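Local coordinates for fatty acid metabolism regulator protein (Bacillus subtilis, PDB 1VI0) that represses transcription of fatty acid transport and beta-oxidation genes as a DNA-binding homodimer that long-chain fatty acyl-CoA inhibits from binding DNA, at residues 18-23 against 35-40. Residues are numbered along the deposited sequence; the frame is centred on the assembly and turned at random.
Sequences VEVIAE and AKQAGV
Q37, in the last turn of helix 31-38, reaches across to helix 9-24 and meets it through V20 and E19. Its aliphatic stem lies alongside V20 and runs the opposite way: V20 CG2 sits 3.4 Å from Q37 CB and 3.7 Å from Q37 CG. V20 has CG1 anti to the backbone N (chi1 173°), which leaves CG2 as the branch facing the glutamine. V20 is buried in the protein, with S29 also against it. A bend about CB-CG (chi2 72°) brings the Q37 amide against the carboxylate of E19, whose own chain is also bent at chi2 and crosses it nearly at a right angle. The two flat groups are turned 58° apart. E19 OE2 comes to 3.0 Å from Q37 NE2 at a poor angle, and E19 OE1 lies equally near Q37 OE1, an unfavourable pairing of acceptors that leaves the modelled amide orientation doubtful. As modelled, no hydrogen bond joins the two groups. G39, with positive phi, ends the helix in a Schellman motif: V40 N bonds back to A35 O and G39 N to K36 O. Helix 31-38 is the first helix of the predicted helix-turn-helix, and the contact sets helix 9-24 against it, as in the three-helix TetR-type DNA-binding domain.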
loop_
_atom_site.group_PDB
_atom_site.type_symbol
_atom_site.label_atom_id
_atom_site.label_comp_id
_atom_site.label_asym_id
_atom_site.label_seq_id
_atom_site.Cartn_x
_atom_site.Cartn_y
_atom_site.Cartn_z
ATOM N N VAL A 18 17.619 1.735 10.946
ATOM C CA VAL A 18 16.929 2.407 9.817
ATOM C C VAL A 18 17.826 2.524 8.618
ATOM O O VAL A 18 17.462 2.271 7.486
ATOM C CB VAL A 18 16.408 3.792 10.249
ATOM C CG1 VAL A 18 15.873 4.544 9.022
ATOM C CG2 VAL A 18 15.303 3.637 11.263
ATOM N N GLU A 19 19.058 2.981 8.858
ATOM C CA GLU A 19 20.037 3.169 7.818
ATOM C C GLU A 19 20.402 1.909 7.079
ATOM O O GLU A 19 20.349 1.831 5.850
ATOM C CB GLU A 19 21.300 3.778 8.455
ATOM C CG GLU A 19 22.146 4.425 7.350
ATOM C CD GLU A 19 23.534 3.842 7.314
ATOM O OE1 GLU A 19 23.675 2.595 7.164
ATOM O OE2 GLU A 19 24.491 4.642 7.435
ATOM N N VAL A 20 20.771 0.864 7.842
ATOM C CA VAL A 20 21.183 -0.391 7.239
ATOM C C VAL A 20 20.061 -1.045 6.465
ATOM O O VAL A 20 20.251 -1.470 5.324
ATOM C CB VAL A 20 21.733 -1.356 8.317
ATOM C CG1 VAL A 20 22.001 -2.714 7.722
ATOM C CG2 VAL A 20 22.963 -0.773 8.999
ATOM N N ILE A 21 18.871 -1.077 7.061
ATOM C CA ILE A 21 17.691 -1.687 6.408
ATOM C C ILE A 21 17.317 -0.897 5.154
ATOM O O ILE A 21 17.010 -1.477 4.096
ATOM C CB ILE A 21 16.530 -1.768 7.385
ATOM C CG1 ILE A 21 16.753 -2.799 8.513
ATOM C CG2 ILE A 21 15.210 -2.020 6.708
ATOM C CD1 ILE A 21 15.938 -2.452 9.749
ATOM N N ALA A 22 17.465 0.425 5.167
ATOM C CA ALA A 22 17.131 1.240 4.010
ATOM C C ALA A 22 18.147 0.967 2.886
ATOM O O ALA A 22 17.768 0.726 1.758
ATOM C CB ALA A 22 17.182 2.725 4.377
ATOM N N GLU A 23 19.416 0.976 3.264
ATOM C CA GLU A 23 20.523 0.792 2.367
ATOM C C GLU A 23 20.668 -0.615 1.846
ATOM O O GLU A 23 20.925 -0.783 0.644
ATOM C CB GLU A 23 21.839 1.263 3.029
ATOM C CG GLU A 23 21.870 2.783 3.183
ATOM C CD GLU A 23 22.941 3.269 4.135
ATOM O OE1 GLU A 23 22.917 4.497 4.434
ATOM O OE2 GLU A 23 23.799 2.492 4.599
ATOM N N ALA A 35 25.086 -3.768 14.157
ATOM C CA ALA A 35 26.064 -3.537 15.212
ATOM C C ALA A 35 27.248 -2.703 14.708
ATOM O O ALA A 35 27.572 -1.676 15.297
ATOM C CB ALA A 35 26.562 -4.884 15.752
ATOM N N LYS A 36 27.801 -3.095 13.574
ATOM C CA LYS A 36 28.902 -2.357 12.945
ATOM C C LYS A 36 28.478 -0.930 12.669
ATOM O O LYS A 36 29.085 0.025 13.168
ATOM C CB LYS A 36 29.301 -3.051 11.636
ATOM N N GLN A 37 27.328 -0.775 11.989
ATOM C CA GLN A 37 26.790 0.554 11.744
ATOM C C GLN A 37 26.607 1.345 13.014
ATOM O O GLN A 37 26.917 2.562 13.033
ATOM C CB GLN A 37 25.471 0.466 10.953
ATOM C CG GLN A 37 24.785 1.834 10.827
ATOM C CD GLN A 37 25.525 2.736 9.860
ATOM O OE1 GLN A 37 26.089 2.261 8.870
ATOM N NE2 GLN A 37 25.512 4.038 10.146
ATOM N N ALA A 38 26.119 0.781 14.128
ATOM C CA ALA A 38 25.935 1.564 15.326
ATOM C C ALA A 38 27.230 1.698 16.148
ATOM O O ALA A 38 27.200 2.375 17.178
ATOM C CB ALA A 38 24.820 1.049 16.224
ATOM N N GLY A 39 28.260 0.955 15.823
ATOM C CA GLY A 39 29.536 1.047 16.531
ATOM C C GLY A 39 29.582 0.284 17.832
ATOM O O GLY A 39 30.423 0.588 18.702
ATOM N N VAL A 40 28.686 -0.656 18.033
ATOM C CA VAL A 40 28.584 -1.469 19.246
ATOM C C VAL A 40 28.879 -2.923 18.903
ATOM O O VAL A 40 29.140 -3.258 17.732
ATOM C CB VAL A 40 27.173 -1.366 19.847
ATOM C CG1 VAL A 40 26.818 0.065 20.214
ATOM C CG2 VAL A 40 26.148 -1.933 18.856
#